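Local coordinates for inositol monophosphatase family protein (Staphylococcus aureus, PDB 5I3S), which probably hydrolyses inositol monophosphate or related phosphate esters, as a bacterial member of the metal-dependent FIG superfamily with the sugar phosphatase fold, at residues K161-L164 with G165-K169; R244-H247 with Q248-N252. All coordinates share one frame; numbering follows the deposited sequence.

Contact 1: residues K161-L164 with G165-K169; sequences KPIL and GEIFK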
loop_
_atom_site.group_PDB
_atom_site.type_symbol
_atom_site.label_atom_id
_atom_site.label_comp_id
_atom_site.label_asym_id
_atom_site.label_seq_id
_atom_site.Cartn_x
_atom_site.Cartn_y
_atom_site.Cartn_z
ATOM N N LYS A 161 8.215 13.799 -12.152
ATOM C CA LYS A 161 9.366 14.706 -12.064
ATOM C C LYS A 161 10.147 14.736 -13.382
ATOM O O LYS A 161 10.184 13.737 -14.103
ATOM C CB LYS A 161 10.331 14.298 -10.939
ATOM C CG LYS A 161 9.704 13.996 -9.587
ATOM C CD LYS A 161 8.991 15.188 -8.972
ATOM C CE LYS A 161 9.173 15.172 -7.456
ATOM N NZ LYS A 161 8.202 16.034 -6.730
ATOM N N PRO A 162 10.796 15.864 -13.675
ATOM C CA PRO A 162 11.602 15.920 -14.873
ATOM C C PRO A 162 12.762 14.922 -14.833
ATOM O O PRO A 162 13.412 14.737 -13.790
ATOM C CB PRO A 162 12.127 17.368 -14.881
ATOM C CG PRO A 162 11.247 18.125 -13.934
ATOM C CD PRO A 162 10.934 17.105 -12.883
ATOM N N ILE A 163 12.979 14.277 -15.972
ATOM C CA ILE A 163 14.045 13.271 -16.198
ATOM C C ILE A 163 13.816 11.980 -15.424
ATOM O O ILE A 163 13.720 10.910 -16.009
ATOM C CB ILE A 163 15.502 13.803 -15.976
ATOM C CG1 ILE A 163 15.727 15.135 -16.722
ATOM C CG2 ILE A 163 16.533 12.802 -16.523
ATOM C CD1 ILE A 163 15.324 16.375 -15.964
ATOM N N LEU A 164 13.766 12.083 -14.117
ATOM C CA LEU A 164 13.431 10.946 -13.268
ATOM C C LEU A 164 12.152 10.221 -13.744
ATOM O O LEU A 164 12.144 9.006 -13.916
ATOM C CB LEU A 164 13.250 11.451 -11.836
ATOM C CG LEU A 164 13.543 10.519 -10.682
ATOM C CD1 LEU A 164 14.812 9.684 -10.926
ATOM C CD2 LEU A 164 13.659 11.396 -9.442
ATOM N N GLY A 165 11.100 11.003 -14.000
ATOM C CA GLY A 165 9.872 10.503 -14.605
ATOM C C GLY A 165 10.095 9.584 -15.779
ATOM O O GLY A 165 9.654 8.436 -15.748
ATOM N N GLU A 166 10.833 10.061 -16.781
ATOM C CA GLU A 166 10.972 9.320 -18.032
ATOM C C GLU A 166 11.714 8.025 -17.808
ATOM O O GLU A 166 11.326 6.973 -18.320
ATOM C CB GLU A 166 11.672 10.143 -19.137
ATOM C CG GLU A 166 10.743 10.961 -20.024
ATOM C CD GLU A 166 9.718 10.112 -20.777
ATOM O OE1 GLU A 166 8.506 10.225 -20.480
ATOM O OE2 GLU A 166 10.120 9.326 -21.657
ATOM N N ILE A 167 12.748 8.110 -16.987
ATOM C CA ILE A 167 13.554 6.961 -16.606
ATOM C C ILE A 167 12.755 5.936 -15.817
ATOM O O ILE A 167 12.750 4.769 -16.198
ATOM C CB ILE A 167 14.802 7.430 -15.851
ATOM C CG1 ILE A 167 15.671 8.292 -16.796
ATOM C CG2 ILE A 167 15.581 6.248 -15.335
ATOM C CD1 ILE A 167 16.678 9.165 -16.075
ATOM N N PHE A 168 12.022 6.339 -14.779
ATOM C CA PHE A 168 11.175 5.347 -14.079
ATOM C C PHE A 168 9.971 4.809 -14.907
ATOM O O PHE A 168 9.453 3.704 -14.621
ATOM C CB PHE A 168 10.692 5.845 -12.698
ATOM C CG PHE A 168 11.747 5.855 -11.596
ATOM C CD1 PHE A 168 12.572 4.770 -11.358
ATOM C CD2 PHE A 168 11.804 6.928 -10.693
ATOM C CE1 PHE A 168 13.476 4.777 -10.290
ATOM C CE2 PHE A 168 12.711 6.941 -9.637
ATOM C CZ PHE A 168 13.553 5.870 -9.448
ATOM N N LYS A 169 9.535 5.539 -15.945
ATOM C CA LYS A 169 8.365 5.115 -16.750
ATOM C C LYS A 169 8.539 3.769 -17.414
ATOM O O LYS A 169 7.615 2.977 -17.419
ATOM C CB LYS A 169 7.979 6.137 -17.828
ATOM C CG LYS A 169 6.682 6.897 -17.530
ATOM C CD LYS A 169 6.878 8.259 -16.871
ATOM C CE LYS A 169 5.715 9.196 -17.131
ATOM N NZ LYS A 169 5.898 9.848 -18.451
#

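Contact 2: residues R244-H247 with Q248-N252; sequences RGLH and QEISN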
loop_
_atom_site.group_PDB
_atom_site.type_symbol
_atom_site.label_atom_id
_atom_site.label_comp_id
_atom_site.label_asym_id
_atom_site.label_seq_id
_atom_site.Cartn_x
_atom_site.Cartn_y
_atom_site.Cartn_z
ATOM N N ARG A 244 17.920 -10.579 -6.250
ATOM C CA ARG A 244 19.134 -10.525 -7.075
ATOM C C ARG A 244 18.857 -10.365 -8.511
ATOM O O ARG A 244 19.286 -9.390 -9.125
ATOM C CB ARG A 244 19.997 -11.757 -6.846
ATOM C CG ARG A 244 20.821 -11.566 -5.597
ATOM C CD ARG A 244 21.475 -12.811 -5.014
ATOM N NE ARG A 244 22.116 -12.363 -3.780
ATOM C CZ ARG A 244 23.258 -11.663 -3.697
ATOM N NH1 ARG A 244 23.982 -11.380 -4.777
ATOM N NH2 ARG A 244 23.702 -11.257 -2.504
ATOM N N GLY A 245 18.052 -11.274 -9.023
ATOM C CA GLY A 245 17.787 -11.322 -10.442
ATOM C C GLY A 245 17.228 -10.011 -10.981
ATOM O O GLY A 245 17.654 -9.468 -11.996
ATOM N N LEU A 246 16.243 -9.464 -10.328
ATOM C CA LEU A 246 15.684 -8.374 -10.997
ATOM C C LEU A 246 16.237 -7.037 -10.560
ATOM O O LEU A 246 16.036 -6.036 -11.257
ATOM C CB LEU A 246 14.223 -8.457 -10.921
ATOM C CG LEU A 246 13.606 -7.347 -10.198
ATOM C CD1 LEU A 246 12.255 -7.262 -10.863
ATOM C CD2 LEU A 246 13.733 -7.720 -8.714
ATOM N N HIS A 247 16.935 -7.020 -9.428
ATOM C CA HIS A 247 17.841 -5.939 -9.188
ATOM C C HIS A 247 18.823 -5.779 -10.360
ATOM O O HIS A 247 18.950 -4.678 -10.896
ATOM C CB HIS A 247 18.607 -6.150 -7.903
ATOM C CG HIS A 247 19.448 -4.979 -7.523
ATOM N ND1 HIS A 247 20.653 -4.698 -8.136
ATOM C CD2 HIS A 247 19.252 -4.006 -6.613
ATOM C CE1 HIS A 247 21.181 -3.618 -7.603
ATOM N NE2 HIS A 247 20.347 -3.175 -6.679
ATOM N N GLN A 248 19.472 -6.860 -10.788
ATOM C CA GLN A 248 20.434 -6.771 -11.908
ATOM C C GLN A 248 19.777 -6.404 -13.247
ATOM O O GLN A 248 20.354 -5.634 -13.986
ATOM C CB GLN A 248 21.410 -8.015 -11.985
ATOM C CG GLN A 248 20.889 -9.387 -12.454
ATOM C CD GLN A 248 21.690 -10.617 -11.928
ATOM O OE1 GLN A 248 21.248 -11.789 -12.053
ATOM N NE2 GLN A 248 22.843 -10.359 -11.319
ATOM N N GLU A 249 18.559 -6.890 -13.532
ATOM C CA GLU A 249 17.795 -6.447 -14.736
ATOM C C GLU A 249 17.377 -4.959 -14.698
ATOM O O GLU A 249 17.470 -4.250 -15.716
ATOM C CB GLU A 249 16.540 -7.324 -14.909
ATOM C CG GLU A 249 15.674 -7.081 -16.165
ATOM C CD GLU A 249 14.431 -7.912 -16.169
ATOM O OE1 GLU A 249 14.174 -8.697 -15.198
ATOM O OE2 GLU A 249 13.629 -7.746 -17.128
ATOM N N ILE A 250 16.865 -4.483 -13.562
ATOM C CA ILE A 250 16.492 -3.063 -13.484
ATOM C C ILE A 250 17.743 -2.184 -13.631
ATOM O O ILE A 250 17.719 -1.210 -14.384
ATOM C CB ILE A 250 15.745 -2.678 -12.173
ATOM C CG1 ILE A 250 14.414 -3.403 -12.082
ATOM C CG2 ILE A 250 15.480 -1.174 -12.141
ATOM C CD1 ILE A 250 13.803 -3.397 -10.702
ATOM N N SER A 251 18.803 -2.496 -12.890
ATOM C CA SER A 251 20.028 -1.705 -12.954
ATOM C C SER A 251 20.636 -1.809 -14.368
ATOM O O SER A 251 20.826 -0.784 -15.024
ATOM C CB SER A 251 21.005 -2.108 -11.859
ATOM O OG SER A 251 22.074 -1.160 -11.743
ATOM N N ASN A 252 20.839 -3.037 -14.871
ATOM C CA ASN A 252 21.620 -3.304 -16.125
ATOM C C ASN A 252 20.919 -2.881 -17.419
ATOM O O ASN A 252 21.503 -2.269 -18.296
#

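Contact 1: residues K161-L164 with G165-K169
Leu164 and Phe168, one turn apart at the start of helix 164-174, lie side by side and point the same way. The touch is made by the end of the leucine: its CD1 lies 3.7 Å from Phe168 CE2 and approaches the ring obliquely, while CG lies 3.8 Å from the same Phe168 CE2. Leu164 carries CG anti to its backbone N (chi1 -151°), whereas Phe168 has CG beside the backbone N, and these two choices let the branches run alongside each other. Beneath them Phe168 N donates to Leu164 O at 2.8 Å in an almost straight bond.

Ile163 and Ile167 repeat this i to i+4 pairing on another side of the helix. Ile163 CG2 meets Ile167 CD1 at 3.7 Å; the extended chi2 of Ile167 (162°) carries CD1 back over the preceding turn, where it also passes 3.4 Å from Ile163 O. Ile163 holds the N-cap position, and its carbonyl accepts Ile167 N at 3.1 Å. From just inside the helix, Gly165 N reaches back past the cap to Lys161 O at 2.9 Å, a more bent bond with the donor above the carbonyl plane, which ties the incoming loop to the first turn.

The loop arrives from strand 151-153, and the helix leads on toward strand 177-179. Helix 259-270 packs against this N-terminal turn through Ala261, on Ile163, and Leu265, on Leu164, while Phe168 rests on Ile154 and Leu226 in neighbouring loops.

Contact 2: residues R244-H247 with Q248-N252
Gln248 folds its side chain back over the preceding turn, with CG 3.3 Å from Gly245 O. CG stands between the backbone N and the carbonyl carbon (chi1 72°), and from there the extended chain runs back past Arg244 O to bring OE1 within 3.8 Å of Gly245 CA. CG thus lies against two carbonyl oxygens that already accept backbone N-H groups: Gln248 N bonds to Arg244 O, and Glu249 N to Gly245 O at 3.1 Å.

On the buried side, Leu246 and Ile250 run side by side in the same direction. Leu246 CG is 4.0 Å from Ile250 CD1, an ordinary apolar contact, and Ile250 CG1 lies 3.2 Å from Leu246 O. That oxygen also receives Ile250 N at 2.9 Å, tilted from the carbonyl plane. This is the first part of helix 244-255, which begins one residue after strand 237-242, where Asn243 OD1 is hydrogen-bonded to Leu246 N, and packs back against the five-stranded mixed sheet: Leu246 and Ile250 both rest on Ala198 of strand 198-201, and Ile250 also touches Leu240.

His247 carries CG anti to its backbone N (chi1 -173°), turning the imidazole so that an edge lies near Gln248 N, 3.6 Å from ND1. The far nitrogen, NE2, is hydrogen-bonded to Ser224 OG, a bond that restrains the rotation of the buried ring beside the edge strand 222-224. One turn on, Ser251 N donates to His247 O at 3.0 Å. Glu249 reaches outward in an extended chain, and its OE1 accepts the backbone N-H of Leu147 in the loop ahead of strand 151-153.

Contact 1 precedes contact 2 along the chain; contact 1 spans the loop and first turn that open helix 164-174, whereas contact 2 lies wholly within the first turns of helix 244-255. Their centres are 18 Å apart and their nearest atoms about 7 Å, so they do not touch. Strand 151-153 gives them a common reference: the loop of contact 1 leaves from it, whereas contact 2 is tied to the loop leading into it. Helix 259-270, which follows the helix of contact 2 in the chain, packs on the start of contact 1. Both contacts lie well out from the middle of the subunit, with centres 22 and 19 Å from the chain centre.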